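(S)-2-haloacid dehalogenase 4A (Burkholderia cepacia, PDB 2NO4) catalyses the hydrolytic dehalogenation of short-chain (S)-2-haloalkanoic acids to (R)-2-hydroxyalkanoic acids, with inversion of configuration at the carbon that loses the halide. Local coordinates at residues L49-Q52 and R53-E56; L73-E76 and A77-A81; R203-R206 and Q207-P211. All coordinates share one frame; numbering follows the deposited sequence. Where two conformers were deposited one is given.

Interaction 1: L49-Q52 and R53-E56; sequences LWRQ and RQLE
R51 NH1 donates to Q54 OE1 at 3.2 Å, and the acceptor lies only 12° out of the guanidinium plane, so the bond is made at the group's edge. Over one face of the same guanidinium sits L55 CD1, 3.7 Å from R51 CZ. The bend at chi2 (67°) turns the R51 chain along the helix toward these two residues. A second cluster gathers round Q52, whose amide is used at both ends: R53 NH2 donates to Q52 OE1 at 2.8 Å, while Q52 NE2 reaches the anti lone pair of E56 OE1 at 3.1 Å. The amide and the R53 guanidinium stand almost perpendicular, 82° apart, yet the oxygen stays near the guanidinium plane. L49 CD1 packs beside R53 NH2.

Beneath both clusters runs the i to i+4 ladder of backbone bonds, such as E56 N to Q52 O at 2.8 Å. Further out, R53 forms a salt bridge with E212 of the second subunit and E56 bonds Y213 of that subunit, which places the Q52 cluster at the dimer interface. Q54 NE2 is held by T74 and Y101, an arrangement consistent with fixing the amide that meets R51. R51 itself binds the (S)-2-haloacid, and its NH2 makes a weak hydrogen bond to the carbonyl oxygen of Y22, another substrate-binding residue. Helix 43-63 thus carries a substrate-binding arginine of the HAD-superfamily dehalogenase active site on one flank and subunit contacts on another.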
# COMPACT_ATOMS: atom_id res chain seq x y z
N LEU B 49 0.26 3.95 11.35
CA LEU B 49 -0.98 3.70 10.59
C LEU B 49 -1.33 4.87 9.67
O LEU B 49 -1.74 4.63 8.53
CB LEU B 49 -2.17 3.40 11.51
CG LEU B 49 -3.50 3.03 10.84
CD1 LEU B 49 -3.44 1.80 9.91
CD2 LEU B 49 -4.51 2.80 11.96
N TRP B 50 -1.19 6.10 10.17
CA TRP B 50 -1.42 7.29 9.35
C TRP B 50 -0.59 7.20 8.05
O TRP B 50 -1.11 7.33 6.94
CB TRP B 50 -1.05 8.54 10.13
CG TRP B 50 -1.33 9.87 9.45
CD1 TRP B 50 -2.00 10.11 8.30
CD2 TRP B 50 -0.95 11.13 9.98
NE1 TRP B 50 -2.04 11.48 8.05
CE2 TRP B 50 -1.43 12.12 9.10
CE3 TRP B 50 -0.26 11.52 11.14
CZ2 TRP B 50 -1.21 13.49 9.31
CZ3 TRP B 50 -0.06 12.91 11.37
CH2 TRP B 50 -0.54 13.86 10.46
N ARG B 51 0.72 6.99 8.22
CA ARG B 51 1.64 6.90 7.11
C ARG B 51 1.29 5.75 6.14
O ARG B 51 1.26 5.95 4.93
CB ARG B 51 3.09 6.76 7.66
CG ARG B 51 4.16 6.41 6.59
CD ARG B 51 4.35 7.54 5.61
NE ARG B 51 5.56 7.37 4.80
CZ ARG B 51 5.85 8.11 3.73
NH1 ARG B 51 5.01 9.05 3.33
NH2 ARG B 51 6.96 7.89 3.04
N GLN B 52 1.02 4.56 6.67
CA GLN B 52 0.70 3.39 5.87
C GLN B 52 -0.57 3.60 5.03
O GLN B 52 -0.59 3.24 3.84
CB GLN B 52 0.53 2.12 6.77
CG GLN B 52 0.23 0.78 5.94
CD GLN B 52 -1.28 0.59 5.52
OE1 GLN B 52 -2.18 0.92 6.29
NE2 GLN B 52 -1.53 -0.02 4.31
N ARG B 53 -1.61 4.17 5.65
CA ARG B 53 -2.87 4.38 4.94
C ARG B 53 -2.75 5.51 3.90
O ARG B 53 -3.35 5.41 2.84
CB ARG B 53 -4.04 4.73 5.89
CG ARG B 53 -4.77 3.54 6.45
CD ARG B 53 -5.13 2.48 5.36
NE ARG B 53 -6.20 1.58 5.80
CZ ARG B 53 -6.02 0.47 6.54
NH1 ARG B 53 -7.06 -0.26 6.88
NH2 ARG B 53 -4.81 0.09 6.97
N GLN B 54 -1.98 6.54 4.23
CA GLN B 54 -1.76 7.67 3.29
C GLN B 54 -1.21 7.11 1.98
O GLN B 54 -1.70 7.45 0.89
CB GLN B 54 -0.85 8.72 3.90
CG GLN B 54 -0.30 9.84 2.96
CD GLN B 54 0.94 10.50 3.56
OE1 GLN B 54 1.95 9.83 3.79
NE2 GLN B 54 0.86 11.83 3.83
N LEU B 55 -0.20 6.24 2.10
CA LEU B 55 0.45 5.61 0.99
C LEU B 55 -0.46 4.61 0.36
O LEU B 55 -0.59 4.62 -0.85
CB LEU B 55 1.77 4.95 1.43
CG LEU B 55 2.86 5.99 1.73
CD1 LEU B 55 4.12 5.25 2.14
CD2 LEU B 55 3.06 6.96 0.55
N GLU B 56 -1.10 3.73 1.16
CA GLU B 56 -2.11 2.83 0.59
C GLU B 56 -3.10 3.59 -0.33
O GLU B 56 -3.35 3.14 -1.45
CB GLU B 56 -2.94 2.13 1.67
CG GLU B 56 -4.19 1.46 1.07
CD GLU B 56 -4.99 0.64 2.08
OE1 GLU B 56 -4.39 0.06 3.00
OE2 GLU B 56 -6.23 0.58 1.96

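Interaction 2: L73-E76 and A77-A81; sequences LTDE and ALTFA
T79 and D75 meet one turn apart, and the D75 carbonyl oxygen takes two donors from the threonine. T79 N lies 2.9 Å from D75 O, in a nearly straight bond, and T79 OG1 adds its own hydrogen bond to D75 O at 3.1 Å. The hydroxyl comes from above the carbonyl plane, 41° out of it. Its position follows from chi1 of -68°, which sets OG1 beside the threonine's own backbone N and turns it back toward the preceding turn, while CG2 lies anti to that N.

The D75 carboxylate takes a different course. With CG opposite the backbone N (chi1 -170°), its OD1 ends 3.9 Å from T79 OG1. K94 of helix 90-102 joins the two, with a salt bridge to D75 OD1 and a hydrogen bond to T79 OG1, so one ammonium group links this turn to the neighbouring helix.

E76 instead runs out with an extended chain beyond CG; its carboxylate bonds Q72 and forms a salt bridge with R61 of helix 43-63. The small A77 brings CB to 3.2 Å from L73 O, while L78 CB lies 3.5 Å from T74 O. Outside the segments, A77 and L78 both touch W50, and L78 also packs on L97 and M98. F80 meets the preceding turn through CB, 3.4 Å from E76 O, whereas its ring leads away to R53 and to E212 of the second subunit. The backbone pairs N of A77, L78, T79 and F80 with O four residues earlier, the signature of an alpha-helix, here helix 70-84, which packs against both helix 43-63 and helix 90-102.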
# COMPACT_ATOMS: atom_id res chain seq x y z
N LEU B 73 -5.84 12.85 0.89
CA LEU B 73 -5.50 11.50 1.35
C LEU B 73 -4.85 11.47 2.75
O LEU B 73 -5.10 10.53 3.53
CB LEU B 73 -4.53 10.81 0.37
CG LEU B 73 -5.02 10.74 -1.08
CD1 LEU B 73 -4.15 9.78 -1.89
CD2 LEU B 73 -6.54 10.48 -1.25
N THR B 74 -4.00 12.47 3.02
CA THR B 74 -3.35 12.64 4.32
C THR B 74 -4.42 12.83 5.41
O THR B 74 -4.36 12.21 6.46
CB THR B 74 -2.32 13.81 4.28
OG1 THR B 74 -1.37 13.54 3.24
CG2 THR B 74 -1.57 13.96 5.64
N ASP B 75 -5.40 13.69 5.12
CA ASP B 75 -6.53 13.97 5.99
C ASP B 75 -7.38 12.69 6.24
O ASP B 75 -7.65 12.33 7.40
CB ASP B 75 -7.36 15.11 5.34
CG ASP B 75 -8.44 15.67 6.26
OD1 ASP B 75 -9.48 15.02 6.44
OD2 ASP B 75 -8.23 16.77 6.81
N GLU B 76 -7.77 12.01 5.17
CA GLU B 76 -8.55 10.78 5.27
C GLU B 76 -7.82 9.68 6.08
O GLU B 76 -8.42 9.01 6.89
CB GLU B 76 -8.91 10.26 3.87
CG GLU B 76 -9.90 11.20 3.15
CD GLU B 76 -10.09 10.86 1.67
OE1 GLU B 76 -9.28 10.07 1.11
OE2 GLU B 76 -11.04 11.43 1.06
N ALA B 77 -6.52 9.54 5.82
CA ALA B 77 -5.67 8.57 6.54
C ALA B 77 -5.56 8.90 8.02
O ALA B 77 -5.58 8.00 8.87
CB ALA B 77 -4.25 8.48 5.86
N LEU B 78 -5.46 10.19 8.36
CA LEU B 78 -5.35 10.59 9.75
C LEU B 78 -6.68 10.34 10.46
O LEU B 78 -6.68 9.85 11.58
CB LEU B 78 -4.99 12.05 9.91
CG LEU B 78 -4.91 12.63 11.35
CD1 LEU B 78 -3.90 11.87 12.22
CD2 LEU B 78 -4.60 14.14 11.30
N THR B 79 -7.78 10.73 9.82
CA THR B 79 -9.12 10.53 10.37
C THR B 79 -9.34 9.05 10.66
O THR B 79 -9.82 8.69 11.74
CB THR B 79 -10.16 11.08 9.37
OG1 THR B 79 -10.02 12.51 9.35
CG2 THR B 79 -11.58 10.71 9.79
N PHE B 80 -8.99 8.20 9.69
CA PHE B 80 -9.05 6.76 9.86
C PHE B 80 -8.20 6.26 11.04
O PHE B 80 -8.67 5.41 11.81
CB PHE B 80 -8.66 6.03 8.57
CG PHE B 80 -8.66 4.56 8.72
CD1 PHE B 80 -9.85 3.84 8.64
CD2 PHE B 80 -7.45 3.88 9.01
CE1 PHE B 80 -9.85 2.44 8.81
CE2 PHE B 80 -7.45 2.49 9.17
CZ PHE B 80 -8.65 1.77 9.08
N ALA B 81 -6.96 6.76 11.15
CA ALA B 81 -6.04 6.33 12.20
C ALA B 81 -6.53 6.78 13.59
O ALA B 81 -6.49 6.00 14.55
CB ALA B 81 -4.54 6.78 11.91

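Interaction 3: R203-R206 and Q207-P211; sequences RINR and QGNPP. With SO4 (sulfate ion), chain L.
The turn that leaves strand 200-204 of the parallel Rossmann-like sheet of this HAD-superfamily hydrolase is organised by N205, whose side-chain amide meets the backbone of N209 at both ends. N209 N donates to N205 OD1 at 2.8 Å, and N205 ND2 returns a bond to N209 O at 2.9 Å. The second is the straighter, 166° at the hydrogen against 142°, and its acceptor lies almost exactly in the amide plane. A chi1 of -167° places CG opposite the N205 backbone N and carries the amide across the turn. With both ends engaged, the amide's rotation is fixed; ND2 also donates to Q221 of the adjacent strand 220-222, tying the turn to the sheet.

G208, between these residues, has a positive phi, and the chain turns sharply over this stretch. A water accepts from Q207 N, donates to N209 OD1 and makes a weak bond to N205 OD1. R203 extends its chain so that N205 ND2 sits over the centre of one face of its guanidinium, and a second water accepts from R203 NH2 while donating to the P210 carbonyl oxygen. Past this point P210 and P211 pack on R83 of the second subunit.

R206 heads elsewhere. Its chain, extended from CG to NE, brings the R206 side chain to about 5 Å from that of T24 at their nearest atoms, a residue thought to be important for catalysis, and T24 O accepts from NH2. I204 CG2 covers one guanidinium face, and Y107 makes a cation-pi contact. A sulfate, probably from the crystallisation liquor and also bonded by S224, L225 and D109, lies at the guanidinium edge: R206 NE reaches its O2 at 2.9 Å, and R206 NH2 its O3, also at 2.9 Å.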
# COMPACT_ATOMS: atom_id res chain seq x y z
N ARG B 203 19.40 5.23 -2.50
CA ARG B 203 18.61 5.12 -1.28
C ARG B 203 19.29 5.82 -0.08
O ARG B 203 20.48 5.62 0.16
CB ARG B 203 18.40 3.65 -0.93
CG ARG B 203 17.69 3.53 0.39
CD ARG B 203 16.91 2.33 0.50
NE ARG B 203 16.06 2.38 1.69
CZ ARG B 203 15.37 1.34 2.13
NH1 ARG B 203 15.45 0.18 1.49
NH2 ARG B 203 14.63 1.45 3.22
N ILE B 204 18.53 6.66 0.63
CA ILE B 204 18.90 7.11 1.98
C ILE B 204 18.25 6.12 2.95
O ILE B 204 17.03 6.12 3.12
CB ILE B 204 18.45 8.55 2.30
CG1 ILE B 204 18.70 9.50 1.11
CG2 ILE B 204 19.15 9.07 3.57
CD1 ILE B 204 20.15 9.66 0.71
N ASN B 205 19.08 5.24 3.52
CA ASN B 205 18.64 4.21 4.45
C ASN B 205 19.23 4.56 5.81
O ASN B 205 20.35 4.16 6.16
CB ASN B 205 19.08 2.83 3.94
CG ASN B 205 18.39 1.69 4.68
OD1 ASN B 205 17.81 1.87 5.76
ND2 ASN B 205 18.48 0.50 4.11
N ARG B 206 18.50 5.40 6.54
CA ARG B 206 19.00 5.94 7.81
C ARG B 206 19.16 4.87 8.90
O ARG B 206 20.10 4.93 9.67
CB ARG B 206 18.07 7.04 8.29
CG ARG B 206 18.23 8.32 7.50
CD ARG B 206 17.33 9.42 7.99
NE ARG B 206 17.54 10.54 7.09
CZ ARG B 206 16.80 10.80 6.01
NH1 ARG B 206 15.78 10.01 5.68
NH2 ARG B 206 17.14 11.82 5.24
N GLN B 207 18.24 3.90 8.96
CA GLN B 207 18.26 2.93 10.04
C GLN B 207 18.78 1.55 9.59
O GLN B 207 18.84 0.63 10.35
CB GLN B 207 16.86 2.79 10.64
CG GLN B 207 16.32 4.06 11.32
CD GLN B 207 14.87 3.89 11.76
OE1 GLN B 207 14.60 3.63 12.94
NE2 GLN B 207 13.93 4.02 10.82
N GLY B 208 19.20 1.44 8.35
CA GLY B 208 19.62 0.14 7.79
C GLY B 208 18.49 -0.90 7.69
O GLY B 208 18.65 -2.06 8.06
N ASN B 209 17.33 -0.47 7.18
CA ASN B 209 16.21 -1.38 6.91
C ASN B 209 16.60 -2.38 5.84
O ASN B 209 17.46 -2.07 5.02
CB ASN B 209 15.00 -0.59 6.45
CG ASN B 209 14.51 0.41 7.49
OD1 ASN B 209 14.08 1.49 7.13
ND2 ASN B 209 14.60 0.08 8.77
N PRO B 210 15.96 -3.56 5.83
CA PRO B 210 16.25 -4.61 4.87
C PRO B 210 15.94 -4.14 3.43
O PRO B 210 15.14 -3.19 3.23
CB PRO B 210 15.33 -5.77 5.32
CG PRO B 210 15.03 -5.48 6.72
CD PRO B 210 14.88 -3.99 6.75
N PRO B 211 16.62 -4.76 2.44
CA PRO B 211 16.44 -4.40 1.02
C PRO B 211 15.04 -4.86 0.51
O PRO B 211 14.47 -5.86 1.04
CB PRO B 211 17.58 -5.17 0.32
CG PRO B 211 17.77 -6.40 1.20
CD PRO B 211 17.60 -5.85 2.63
S SO4 L . 20.06 13.21 7.39
O1 SO4 L . 19.79 14.66 7.29
O2 SO4 L . 19.22 12.52 8.41
O3 SO4 L . 19.84 12.66 6.07
O4 SO4 L . 21.41 12.97 7.88
O HOH W 1 13.19 -1.19 3.07
O HOH W 2 15.75 3.88 7.69

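How the interactions relate
The three contacts follow in series along the chain. Interactions 1 and 2 lie on the successive helices 43-63 and 70-84, with centres 8 Å apart, and they touch directly, as W50 NE1, 2.9 Å from T74 O, attests. Interaction 3 stands apart at the end of strand 200-204 in the parallel sheet, its centre about 19 Å from that of interaction 1 and about 26 Å from that of interaction 2. Interaction 1 carries substrate-binding R51, whereas the sheet-end turn sends R206 toward the catalytic residues. All three also meet the second subunit, so the dimer interface draws on both helices and the turn.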